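Local coordinates for protein bvu-3222 (Bacteroides vulgatus ATCC 8482, PDB 3FYF) that is of unknown function but belongs to the DUF4251 family, is probably periplasmic, and folds as a closed, barrel-like antiparallel beta sheet with a helical N-terminal arm, at residues Q78-T83 with G99-G104; T83-F88 with N156-N161; G104-I109 with Y121-N126; T142-V147 with N161-P166. All blocks are in the same frame, centred on the assembly; numbering follows the deposited sequence.

Interaction 1 of 4, residues Q78-T83 with G99-G104; sequences QGIIQT and GVTVQG
Ile81 and Val102 form a hydrogen-bonded pair at the middle of an antiparallel strand pairing, and the short strands run almost opposite, at 176°. Ile81 N donates to Val102 O at 2.8 Å, and Val102 N returns a bond to Ile81 O. Gly79 and Gly104 make the same reciprocal pair at one end. At the other end, two weak bonds join Thr83 and Val100, and the ladder slackens.

The polar side-chain contact lies on the face of Gln82 and Thr101. Gln82 swings its chain away from its own N (chi1 -175°) and then bends at chi2, which folds the amide across to Thr101. Thr101 OG1 donates to Gln82 OE1 at 2.7 Å, from 22° out of the amide plane. Gln82 NE2 makes a weak bond to Thr83 O.

The apolar contacts lie on the opposite face. Ile81 and Val102 stand side by side, and Ile81 CB lies 3.8 Å from Val102 CB. Thr83 CG2 lies 3.8 Å from Val100 CG2, while Thr83 OG1 bonds to Asn70.

Strand 71-75 pairs with the other edge of strand 78-83. Ile81 packs on Ala132 and Val134 of strand 132-138, and with Val102 meets Ile125 of strand 119-126.

Interaction 2 of 4, residues T83-F88 with N156-N161; sequences TAFTNF and NTLTMN
Phe88 and Leu158 cross at about a right angle and carry most of this buried, wholly van der Waals contact. Leu158 CD1 sits at the edge of the Phe88 ring, in its plane, 3.6 Å from Phe88 CD1. Leu158 CB closes on the same ring carbon at the same 3.6 Å. Leu158 holds CG anti to its backbone N (chi1 -170°), which carries CG toward Phe88, and chi2 (138°) then sets CD1 at the ring edge.

That methyl has further neighbours. Thr83 and Leu158 reach toward each other tip to tip, with Thr83 OG1 4.1 Å from Leu158 CD1. The Thr83 hydroxyl is itself hydrogen-bonded to Asn70 OD1. Phe85 CD2 approaches Leu158 CD1 more loosely, at 4.3 Å. The Phe85 ring is also held from outside the pair, edge-to-face with Phe57.

Met160 crosses Thr83 obliquely. The Met160 chain runs extended beyond CG and brings CE to 3.7 Å from Thr83 CB. At the other end, Thr157 turns its methyl to the loop: Thr157 CG2 lies 3.7 Å from Phe88 CB. The Thr157 hydroxyl bonds instead to Gly155 O.

Segment 83-88 packs on 157-160 without hydrogen bonds, mainly through side chains, with Pro151 and Val55 alongside. Thr157 and Leu158 both face Ile149, which is a classic beta bulge at the start of strand 158-166. The whole is a loop packing its apolar side chains against a barrel-like antiparallel sheet, probably near one end of the barrel.

Interaction 3 of 4, residues G104-I109 with Y121-N126; sequences GNVNGI and YNYGIN
Val106 meets Gly124, Tyr123 and Ile125 of the facing strand with every atom of its side chain. Its CB lies 4.2 Å from Gly124 O, a loose contact. CG1 trails opposite the amide nitrogen of its own residue (chi1 -177°) and reaches across to Tyr123 CD2 at 3.7 Å. CG2 takes the other direction and touches Ile125 CD1 at 3.8 Å. That CD1 in turn lies at the edge of the Tyr123 ring, in its plane, so the three side chains interlock.

The backbones form an antiparallel ladder. Asn107 and Gly124 bond in both directions, with Gly124 N to Asn107 O the shorter at 2.8 Å. Asn126 N bonds to Asn105 O at 3.0 Å, and the return bond from Asn105 N is weak. The regular pairing is interrupted at Gly108 (phi 68°) and resumes where Asn122 bonds to Ser110.

Ile109 lies aslant two tyrosines. Its CG1 is 4.0 Å from Tyr123 CB, and its CG2 is 3.5 Å from Tyr121 OH. With an alanine in place of this second tyrosine, Ile109 CG2 is likely to lose its aromatic neighbour and Phe48 its edge-to-face partner.

The pair belongs to the hairpin of strands 100-113 and 119-126. Strand 132-138 lies along the far edge of 119-126, and Tyr123 packs on Val134 and Ile136 there, as well as on Val72 and Val74 of strand 71-75.

Interaction 4 of 4, residues T142-V147 with N161-P166; sequences TNQASV and NGYLVP
Ala145 and Gly162 form a hydrogen-bonded pair in an antiparallel ladder whose two short strands are turned to 112°, far from straight opposition. It is part of the beta hairpin of strands 144-151 and 158-166. Ala145 N bonds to Gly162 O at 2.9 Å, and Gly162 N bonds back to Ala145 O. Leu164 N adds a short, nearly straight bond to Asn143 O at 2.7 Å. Just before the strand, Thr142 OG1 accepts from Gln144 N, which makes an ST turn.

Gln144 and Tyr163 lie side by side and point the same way. Gln144 CG is 4.0 Å from Tyr163 CE1, and the amide and ring planes stand 76° apart. The end of Gln144 is held by the second subunit, where OE1 accepts from Phe64 N, and the Tyr163 ring stacks on Phe64 of that subunit. This face of the hairpin is therefore part of the dimer interface. On the other face, Ala145 CB meets Leu164 CB at 4.1 Å, and Leu50 and Phe48 of strand 48-52 pack there.

Asn161 is gripped at both ends of its amide. Ser146 OG stands opposite its own backbone N (chi1 -163°), which brings it to 2.6 Å from Asn161 OD1, donating from slightly out of the carbonyl plane. Asn161 ND2 bonds to Asn54 OD1. A leucine here would probably leave the Ser146 hydroxyl without its acceptor and Asn54 OD1 without its donor.

Asn143 approaches Tyr163 at a slant. Its ND2 comes in at the ring edge, near the ring plane, 3.5 Å from Tyr163 CD1.

In the fold
All four contacts reach the same barrel-like sheet; interactions 1, 3 and 4 are strand pairings within it, and interaction 2 packs a loop on it. Interactions 1 and 2 have centres about 11 Å apart and share Thr83, and Val100 CG2 lies 4.1 Å from Phe88 CZ. Interactions 1 and 3 share Gly104 and strand 100-113, with centres about 12 Å apart; Gly79 CA meets Ile125 CD1 at 3.7 Å. Interactions 2 and 4 share Asn161, and a probable hydrogen bond joins Val147 N to Met160 O at 2.8 Å. Interactions 3 and 4 do not touch, their nearest atoms about 5 Å apart. Interaction 4 lies near the chain centre and meets the second subunit.

Interaction 1 of 4, residues Q78-T83 with G99-G104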
loop_
_atom_site.group_PDB
_atom_site.type_symbol
_atom_site.label_atom_id
_atom_site.label_comp_id
_atom_site.label_asym_id
_atom_site.label_seq_id
_atom_site.Cartn_x
_atom_site.Cartn_y
_atom_site.Cartn_z
ATOM N N GLN B 78 7.677 -19.135 17.993
ATOM C CA GLN B 78 6.226 -18.967 18.049
ATOM C C GLN B 78 5.790 -17.786 17.184
ATOM O O GLN B 78 6.497 -16.782 17.091
ATOM C CB GLN B 78 5.775 -18.760 19.498
ATOM C CG GLN B 78 5.978 -19.978 20.402
ATOM C CD GLN B 78 4.814 -20.949 20.342
ATOM O OE1 GLN B 78 3.744 -20.688 20.896
ATOM N NE2 GLN B 78 5.019 -22.081 19.679
ATOM N N GLY B 79 4.626 -17.907 16.556
ATOM C CA GLY B 79 4.159 -16.887 15.626
ATOM C C GLY B 79 2.700 -16.501 15.727
ATOM O O GLY B 79 1.835 -17.358 15.898
ATOM N N ILE B 80 2.441 -15.198 15.603
ATOM C CA ILE B 80 1.093 -14.629 15.673
ATOM C C ILE B 80 0.677 -13.977 14.342
ATOM O O ILE B 80 1.429 -13.199 13.761
ATOM C CB ILE B 80 0.995 -13.557 16.804
ATOM C CG1 ILE B 80 1.525 -14.111 18.133
ATOM C CG2 ILE B 80 -0.447 -13.054 16.968
ATOM C CD1 ILE B 80 1.882 -13.051 19.155
ATOM N N ILE B 81 -0.521 -14.313 13.868
ATOM C CA ILE B 81 -1.204 -13.524 12.848
ATOM C C ILE B 81 -2.438 -12.900 13.494
ATOM O O ILE B 81 -3.368 -13.606 13.883
ATOM C CB ILE B 81 -1.626 -14.372 11.620
ATOM C CG1 ILE B 81 -0.405 -15.008 10.948
ATOM C CG2 ILE B 81 -2.424 -13.523 10.632
ATOM C CD1 ILE B 81 -0.746 -16.182 10.054
ATOM N N GLN B 82 -2.429 -11.575 13.619
ATOM C CA GLN B 82 -3.569 -10.840 14.159
ATOM C C GLN B 82 -4.147 -9.873 13.128
ATOM O O GLN B 82 -3.421 -9.059 12.551
ATOM C CB GLN B 82 -3.166 -10.073 15.422
ATOM C CG GLN B 82 -4.321 -9.360 16.130
ATOM C CD GLN B 82 -5.282 -10.323 16.799
ATOM O OE1 GLN B 82 -4.901 -11.064 17.701
ATOM N NE2 GLN B 82 -6.541 -10.308 16.367
ATOM N N THR B 83 -5.453 -9.973 12.903
ATOM C CA THR B 83 -6.173 -9.006 12.082
ATOM C C THR B 83 -7.563 -8.710 12.662
ATOM O O THR B 83 -8.113 -9.510 13.423
ATOM C CB THR B 83 -6.232 -9.434 10.582
ATOM O OG1 THR B 83 -6.573 -8.304 9.769
ATOM C CG2 THR B 83 -7.217 -10.572 10.337
ATOM N N GLY B 99 -11.466 -10.120 14.891
ATOM C CA GLY B 99 -11.311 -10.941 13.694
ATOM C C GLY B 99 -10.814 -12.345 13.977
ATOM O O GLY B 99 -11.583 -13.213 14.391
ATOM N N VAL B 100 -9.524 -12.565 13.735
ATOM C CA VAL B 100 -8.881 -13.849 14.021
ATOM C C VAL B 100 -7.495 -13.679 14.624
ATOM O O VAL B 100 -6.780 -12.723 14.314
ATOM C CB VAL B 100 -8.761 -14.758 12.769
ATOM C CG1 VAL B 100 -9.974 -15.680 12.641
ATOM C CG2 VAL B 100 -8.538 -13.933 11.509
ATOM N N THR B 101 -7.136 -14.623 15.490
ATOM C CA THR B 101 -5.804 -14.704 16.064
ATOM C C THR B 101 -5.243 -16.087 15.762
ATOM O O THR B 101 -5.574 -17.066 16.435
ATOM C CB THR B 101 -5.814 -14.453 17.589
ATOM O OG1 THR B 101 -6.506 -13.231 17.873
ATOM C CG2 THR B 101 -4.391 -14.364 18.134
ATOM N N VAL B 102 -4.416 -16.159 14.724
ATOM C CA VAL B 102 -3.719 -17.386 14.368
ATOM C C VAL B 102 -2.402 -17.401 15.140
ATOM O O VAL B 102 -1.416 -16.804 14.711
ATOM C CB VAL B 102 -3.461 -17.491 12.836
ATOM C CG1 VAL B 102 -2.999 -18.891 12.454
ATOM C CG2 VAL B 102 -4.705 -17.114 12.044
ATOM N N GLN B 103 -2.408 -18.064 16.294
ATOM C CA GLN B 103 -1.219 -18.184 17.142
ATOM C C GLN B 103 -0.746 -19.634 17.174
ATOM O O GLN B 103 -1.562 -20.554 17.103
ATOM C CB GLN B 103 -1.499 -17.652 18.558
ATOM C CG GLN B 103 -2.589 -18.408 19.332
ATOM C CD GLN B 103 -3.404 -17.521 20.258
ATOM O OE1 GLN B 103 -4.631 -17.634 20.311
ATOM N NE2 GLN B 103 -2.730 -16.636 20.991
ATOM N N GLY B 104 0.567 -19.836 17.261
ATOM C CA GLY B 104 1.127 -21.188 17.276
ATOM C C GLY B 104 2.575 -21.330 16.847
ATOM O O GLY B 104 3.320 -20.349 16.802
#

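Interaction 2 of 4, residues T83-F88 with N156-N161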
loop_
_atom_site.group_PDB
_atom_site.type_symbol
_atom_site.label_atom_id
_atom_site.label_comp_id
_atom_site.label_asym_id
_atom_site.label_seq_id
_atom_site.Cartn_x
_atom_site.Cartn_y
_atom_site.Cartn_z
ATOM N N THR B 83 -5.453 -9.973 12.903
ATOM C CA THR B 83 -6.173 -9.006 12.082
ATOM C C THR B 83 -7.563 -8.710 12.662
ATOM O O THR B 83 -8.113 -9.510 13.423
ATOM C CB THR B 83 -6.232 -9.434 10.582
ATOM O OG1 THR B 83 -6.573 -8.304 9.769
ATOM C CG2 THR B 83 -7.217 -10.572 10.337
ATOM N N ALA B 84 -8.114 -7.554 12.303
ATOM C CA ALA B 84 -9.411 -7.110 12.819
ATOM C C ALA B 84 -10.599 -7.590 11.977
ATOM O O ALA B 84 -11.750 -7.238 12.258
ATOM C CB ALA B 84 -9.428 -5.585 12.954
ATOM N N PHE B 85 -10.314 -8.389 10.953
ATOM C CA PHE B 85 -11.360 -8.973 10.123
ATOM C C PHE B 85 -11.513 -10.465 10.398
ATOM O O PHE B 85 -10.649 -11.084 11.017
ATOM C CB PHE B 85 -11.061 -8.740 8.641
ATOM C CG PHE B 85 -10.566 -7.356 8.333
ATOM C CD1 PHE B 85 -11.456 -6.305 8.182
ATOM C CD2 PHE B 85 -9.210 -7.104 8.194
ATOM C CE1 PHE B 85 -11.004 -5.031 7.898
ATOM C CE2 PHE B 85 -8.753 -5.831 7.911
ATOM C CZ PHE B 85 -9.651 -4.793 7.763
ATOM N N THR B 86 -12.619 -11.037 9.934
ATOM C CA THR B 86 -13.220 -12.191 10.593
ATOM C C THR B 86 -12.740 -13.495 9.966
ATOM O O THR B 86 -12.004 -14.260 10.588
ATOM C CB THR B 86 -14.759 -12.138 10.531
ATOM O OG1 THR B 86 -15.219 -10.889 11.060
ATOM C CG2 THR B 86 -15.363 -13.279 11.335
ATOM N N ASN B 87 -13.162 -13.743 8.730
ATOM C CA ASN B 87 -12.496 -14.717 7.874
ATOM C C ASN B 87 -11.720 -14.054 6.741
ATOM O O ASN B 87 -11.975 -14.315 5.565
ATOM C CB ASN B 87 -13.510 -15.711 7.304
ATOM C CG ASN B 87 -13.220 -17.141 7.718
ATOM O OD1 ASN B 87 -12.644 -17.388 8.777
ATOM N ND2 ASN B 87 -13.620 -18.092 6.882
ATOM N N PHE B 88 -10.772 -13.195 7.103
ATOM C CA PHE B 88 -9.998 -12.449 6.120
ATOM C C PHE B 88 -10.901 -11.846 5.050
ATOM O O PHE B 88 -10.545 -11.808 3.872
ATOM C CB PHE B 88 -8.944 -13.350 5.472
ATOM C CG PHE B 88 -8.119 -14.124 6.459
ATOM C CD1 PHE B 88 -6.954 -13.587 6.980
ATOM C CD2 PHE B 88 -8.507 -15.390 6.866
ATOM C CE1 PHE B 88 -6.192 -14.297 7.889
ATOM C CE2 PHE B 88 -7.750 -16.104 7.775
ATOM C CZ PHE B 88 -6.590 -15.557 8.287
ATOM N N ASN B 156 -4.516 -17.596 -1.278
ATOM C CA ASN B 156 -4.130 -16.279 -0.772
ATOM C C ASN B 156 -5.362 -15.405 -0.593
ATOM O O ASN B 156 -6.139 -15.201 -1.530
ATOM C CB ASN B 156 -3.138 -15.602 -1.709
ATOM C CG ASN B 156 -1.734 -16.159 -1.574
ATOM O OD1 ASN B 156 -1.361 -16.706 -0.529
ATOM N ND2 ASN B 156 -0.933 -15.995 -2.622
ATOM N N THR B 157 -5.541 -14.919 0.627
ATOM C CA THR B 157 -6.773 -14.255 1.009
ATOM C C THR B 157 -6.516 -12.845 1.537
ATOM O O THR B 157 -7.308 -11.941 1.283
ATOM C CB THR B 157 -7.542 -15.090 2.067
ATOM O OG1 THR B 157 -7.391 -16.483 1.777
ATOM C CG2 THR B 157 -9.027 -14.746 2.059
ATOM N N LEU B 158 -5.410 -12.658 2.254
ATOM C CA LEU B 158 -5.144 -11.384 2.919
ATOM C C LEU B 158 -3.676 -10.965 2.832
ATOM O O LEU B 158 -2.780 -11.739 3.144
ATOM C CB LEU B 158 -5.607 -11.449 4.386
ATOM C CG LEU B 158 -5.641 -10.158 5.212
ATOM C CD1 LEU B 158 -6.894 -10.072 6.068
ATOM C CD2 LEU B 158 -4.400 -10.017 6.066
ATOM N N THR B 159 -3.445 -9.720 2.426
ATOM C CA THR B 159 -2.100 -9.169 2.370
ATOM C C THR B 159 -2.000 -7.958 3.306
ATOM O O THR B 159 -2.867 -7.100 3.280
ATOM C CB THR B 159 -1.727 -8.768 0.926
ATOM O OG1 THR B 159 -1.843 -9.909 0.063
ATOM C CG2 THR B 159 -0.305 -8.241 0.849
ATOM N N MET B 160 -0.955 -7.914 4.134
ATOM C CA MET B 160 -0.651 -6.757 4.985
ATOM C C MET B 160 0.589 -6.054 4.466
ATOM O O MET B 160 1.641 -6.681 4.309
ATOM C CB MET B 160 -0.364 -7.187 6.429
ATOM C CG MET B 160 -1.522 -7.835 7.159
ATOM S SD MET B 160 -1.241 -8.021 8.941
ATOM C CE MET B 160 -2.851 -8.612 9.343
ATOM N N ASN B 161 0.467 -4.750 4.218
ATOM C CA ASN B 161 1.592 -3.934 3.775
ATOM C C ASN B 161 1.985 -2.987 4.875
ATOM O O ASN B 161 1.147 -2.262 5.389
ATOM C CB ASN B 161 1.224 -3.139 2.519
ATOM C CG ASN B 161 0.863 -4.041 1.355
ATOM O OD1 ASN B 161 1.669 -4.870 0.933
ATOM N ND2 ASN B 161 -0.350 -3.890 0.836
#

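Interaction 3 of 4, residues G104-I109 with Y121-N126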
loop_
_atom_site.group_PDB
_atom_site.type_symbol
_atom_site.label_atom_id
_atom_site.label_comp_id
_atom_site.label_asym_id
_atom_site.label_seq_id
_atom_site.Cartn_x
_atom_site.Cartn_y
_atom_site.Cartn_z
ATOM N N GLY B 104 0.567 -19.836 17.261
ATOM C CA GLY B 104 1.127 -21.188 17.276
ATOM C C GLY B 104 2.575 -21.330 16.847
ATOM O O GLY B 104 3.320 -20.349 16.802
ATOM N N ASN B 105 2.964 -22.565 16.532
ATOM C CA ASN B 105 4.347 -22.902 16.189
ATOM C C ASN B 105 4.725 -22.494 14.769
ATOM O O ASN B 105 3.939 -22.674 13.836
ATOM C CB ASN B 105 4.587 -24.408 16.356
ATOM C CG ASN B 105 4.492 -24.866 17.801
ATOM O OD1 ASN B 105 5.365 -24.572 18.619
ATOM N ND2 ASN B 105 3.438 -25.612 18.118
ATOM N N VAL B 106 5.937 -21.961 14.615
ATOM C CA VAL B 106 6.482 -21.600 13.301
ATOM C C VAL B 106 7.347 -22.734 12.738
ATOM O O VAL B 106 8.316 -23.159 13.370
ATOM C CB VAL B 106 7.314 -20.289 13.354
ATOM C CG1 VAL B 106 7.805 -19.911 11.978
ATOM C CG2 VAL B 106 6.492 -19.157 13.904
ATOM N N ASN B 107 6.984 -23.207 11.548
ATOM C CA ASN B 107 7.710 -24.273 10.864
ATOM C C ASN B 107 7.928 -23.968 9.382
ATOM O O ASN B 107 7.241 -23.115 8.815
ATOM C CB ASN B 107 6.972 -25.607 11.031
ATOM C CG ASN B 107 5.526 -25.540 10.570
ATOM O OD1 ASN B 107 5.228 -25.710 9.387
ATOM N ND2 ASN B 107 4.619 -25.299 11.511
ATOM N N GLY B 108 8.888 -24.661 8.769
ATOM C CA GLY B 108 9.163 -24.549 7.336
ATOM C C GLY B 108 9.730 -23.211 6.892
ATOM O O GLY B 108 9.361 -22.697 5.834
ATOM N N ILE B 109 10.629 -22.656 7.699
ATOM C CA ILE B 109 11.229 -21.347 7.441
ATOM C C ILE B 109 12.290 -21.401 6.338
ATOM O O ILE B 109 13.279 -22.126 6.456
ATOM C CB ILE B 109 11.871 -20.748 8.724
ATOM C CG1 ILE B 109 10.836 -20.622 9.845
ATOM C CG2 ILE B 109 12.529 -19.390 8.425
ATOM C CD1 ILE B 109 11.444 -20.340 11.222
ATOM N N TYR B 121 10.865 -14.270 2.546
ATOM C CA TYR B 121 10.809 -15.027 3.795
ATOM C C TYR B 121 9.471 -15.758 3.887
ATOM O O TYR B 121 8.408 -15.123 3.992
ATOM C CB TYR B 121 10.977 -14.061 4.971
ATOM C CG TYR B 121 11.220 -14.698 6.322
ATOM C CD1 TYR B 121 10.158 -15.038 7.156
ATOM C CD2 TYR B 121 12.517 -14.917 6.787
ATOM C CE1 TYR B 121 10.379 -15.602 8.407
ATOM C CE2 TYR B 121 12.747 -15.484 8.039
ATOM C CZ TYR B 121 11.673 -15.820 8.842
ATOM O OH TYR B 121 11.879 -16.380 10.081
ATOM N N ASN B 122 9.525 -17.090 3.835
ATOM C CA ASN B 122 8.325 -17.931 3.841
ATOM C C ASN B 122 8.297 -18.843 5.068
ATOM O O ASN B 122 9.350 -19.286 5.525
ATOM C CB ASN B 122 8.253 -18.789 2.567
ATOM C CG ASN B 122 8.002 -17.975 1.293
ATOM O OD1 ASN B 122 8.072 -18.508 0.191
ATOM N ND2 ASN B 122 7.698 -16.703 1.440
ATOM N N TYR B 123 7.097 -19.120 5.584
ATOM C CA TYR B 123 6.904 -20.029 6.727
ATOM C C TYR B 123 5.444 -20.446 6.937
ATOM O O TYR B 123 4.523 -19.864 6.360
ATOM C CB TYR B 123 7.475 -19.438 8.032
ATOM C CG TYR B 123 6.823 -18.151 8.501
ATOM C CD1 TYR B 123 7.244 -16.917 8.009
ATOM C CD2 TYR B 123 5.799 -18.164 9.447
ATOM C CE1 TYR B 123 6.668 -15.732 8.438
ATOM C CE2 TYR B 123 5.215 -16.983 9.882
ATOM C CZ TYR B 123 5.657 -15.769 9.372
ATOM O OH TYR B 123 5.084 -14.590 9.790
ATOM N N GLY B 124 5.252 -21.462 7.771
ATOM C CA GLY B 124 3.924 -21.923 8.163
ATOM C C GLY B 124 3.652 -21.644 9.631
ATOM O O GLY B 124 4.581 -21.487 10.429
ATOM N N ILE B 125 2.370 -21.556 9.975
ATOM C CA ILE B 125 1.917 -21.381 11.351
ATOM C C ILE B 125 0.933 -22.503 11.669
ATOM O O ILE B 125 -0.048 -22.694 10.947
ATOM C CB ILE B 125 1.203 -20.009 11.566
ATOM C CG1 ILE B 125 2.139 -18.832 11.280
ATOM C CG2 ILE B 125 0.630 -19.897 12.986
ATOM C CD1 ILE B 125 3.047 -18.458 12.434
ATOM N N ASN B 126 1.202 -23.250 12.737
ATOM C CA ASN B 126 0.294 -24.308 13.177
ATOM C C ASN B 126 -0.540 -23.872 14.377
ATOM O O ASN B 126 -0.049 -23.822 15.507
ATOM C CB ASN B 126 1.056 -25.604 13.470
ATOM C CG ASN B 126 1.215 -26.486 12.240
ATOM O OD1 ASN B 126 1.084 -27.708 12.325
ATOM N ND2 ASN B 126 1.498 -25.872 11.091
#

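Interaction 4 of 4, residues T142-V147 with N161-P166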
loop_
_atom_site.group_PDB
_atom_site.type_symbol
_atom_site.label_atom_id
_atom_site.label_comp_id
_atom_site.label_asym_id
_atom_site.label_seq_id
_atom_site.Cartn_x
_atom_site.Cartn_y
_atom_site.Cartn_z
ATOM N N THR B 142 15.204 -0.974 2.469
ATOM C CA THR B 142 14.109 -0.413 3.274
ATOM C C THR B 142 13.675 -1.437 4.330
ATOM O O THR B 142 14.127 -2.581 4.297
ATOM C CB THR B 142 12.833 -0.111 2.430
ATOM O OG1 THR B 142 12.232 -1.342 2.033
ATOM C CG2 THR B 142 13.112 0.742 1.189
ATOM N N ASN B 143 12.793 -1.035 5.251
ATOM C CA ASN B 143 12.050 -2.008 6.075
ATOM C C ASN B 143 10.580 -2.156 5.661
ATOM O O ASN B 143 9.737 -2.623 6.426
ATOM C CB ASN B 143 12.211 -1.766 7.593
ATOM C CG ASN B 143 11.405 -0.566 8.123
ATOM O OD1 ASN B 143 11.065 -0.528 9.304
ATOM N ND2 ASN B 143 11.129 0.413 7.272
ATOM N N GLN B 144 10.295 -1.762 4.426
ATOM C CA GLN B 144 8.951 -1.834 3.883
ATOM C C GLN B 144 8.705 -3.241 3.359
ATOM O O GLN B 144 9.486 -3.776 2.569
ATOM C CB GLN B 144 8.771 -0.777 2.797
ATOM C CG GLN B 144 8.894 0.634 3.348
ATOM C CD GLN B 144 9.043 1.678 2.273
ATOM O OE1 GLN B 144 8.577 1.500 1.145
ATOM N NE2 GLN B 144 9.689 2.788 2.619
ATOM N N ALA B 145 7.639 -3.863 3.838
ATOM C CA ALA B 145 7.415 -5.261 3.511
ATOM C C ALA B 145 5.947 -5.591 3.351
ATOM O O ALA B 145 5.089 -4.937 3.942
ATOM C CB ALA B 145 8.070 -6.169 4.555
ATOM N N SER B 146 5.691 -6.615 2.538
ATOM C CA SER B 146 4.359 -7.115 2.247
ATOM C C SER B 146 4.227 -8.561 2.734
ATOM O O SER B 146 5.072 -9.404 2.429
ATOM C CB SER B 146 4.133 -7.087 0.741
ATOM O OG SER B 146 2.753 -7.183 0.450
ATOM N N VAL B 147 3.161 -8.847 3.470
ATOM C CA VAL B 147 2.933 -10.185 4.035
ATOM C C VAL B 147 1.652 -10.769 3.470
ATOM O O VAL B 147 0.584 -10.235 3.727
ATOM C CB VAL B 147 2.764 -10.137 5.572
ATOM C CG1 VAL B 147 2.639 -11.531 6.137
ATOM C CG2 VAL B 147 3.921 -9.454 6.214
ATOM N N ASN B 161 0.467 -4.750 4.218
ATOM C CA ASN B 161 1.592 -3.934 3.775
ATOM C C ASN B 161 1.985 -2.987 4.875
ATOM O O ASN B 161 1.147 -2.262 5.389
ATOM C CB ASN B 161 1.224 -3.139 2.519
ATOM C CG ASN B 161 0.863 -4.041 1.355
ATOM O OD1 ASN B 161 1.669 -4.870 0.933
ATOM N ND2 ASN B 161 -0.350 -3.890 0.836
ATOM N N GLY B 162 3.261 -2.986 5.235
ATOM C CA GLY B 162 3.712 -2.144 6.334
ATOM C C GLY B 162 5.201 -2.188 6.563
ATOM O O GLY B 162 5.977 -2.323 5.620
ATOM N N TYR B 163 5.585 -2.085 7.832
ATOM C CA TYR B 163 6.980 -1.929 8.233
ATOM C C TYR B 163 7.439 -3.126 9.053
ATOM O O TYR B 163 6.784 -3.510 10.019
ATOM C CB TYR B 163 7.165 -0.615 9.021
ATOM C CG TYR B 163 6.798 0.617 8.213
ATOM C CD1 TYR B 163 7.735 1.232 7.383
ATOM C CD2 TYR B 163 5.505 1.145 8.250
ATOM C CE1 TYR B 163 7.392 2.350 6.612
ATOM C CE2 TYR B 163 5.153 2.256 7.483
ATOM C CZ TYR B 163 6.100 2.858 6.680
ATOM O OH TYR B 163 5.754 3.963 5.935
ATOM N N LEU B 164 8.558 -3.719 8.642
ATOM C CA LEU B 164 9.137 -4.876 9.320
ATOM C C LEU B 164 10.202 -4.438 10.337
ATOM O O LEU B 164 11.265 -3.941 9.956
ATOM C CB LEU B 164 9.748 -5.825 8.285
ATOM C CG LEU B 164 10.098 -7.254 8.699
ATOM C CD1 LEU B 164 8.859 -8.014 9.154
ATOM C CD2 LEU B 164 10.746 -7.956 7.530
ATOM N N VAL B 165 9.908 -4.625 11.623
ATOM C CA VAL B 165 10.792 -4.157 12.709
ATOM C C VAL B 165 11.235 -5.311 13.612
ATOM O O VAL B 165 10.563 -6.353 13.648
ATOM C CB VAL B 165 10.139 -3.017 13.574
ATOM C CG1 VAL B 165 10.021 -1.723 12.781
ATOM C CG2 VAL B 165 8.793 -3.442 14.146
ATOM N N PRO B 166 12.382 -5.151 14.319
ATOM C CA PRO B 166 12.712 -6.148 15.337
ATOM C C PRO B 166 11.678 -6.163 16.444
ATOM O O PRO B 166 11.153 -5.108 16.812
ATOM C CB PRO B 166 14.065 -5.669 15.882
ATOM C CG PRO B 166 14.625 -4.814 14.816
ATOM C CD PRO B 166 13.440 -4.126 14.215
#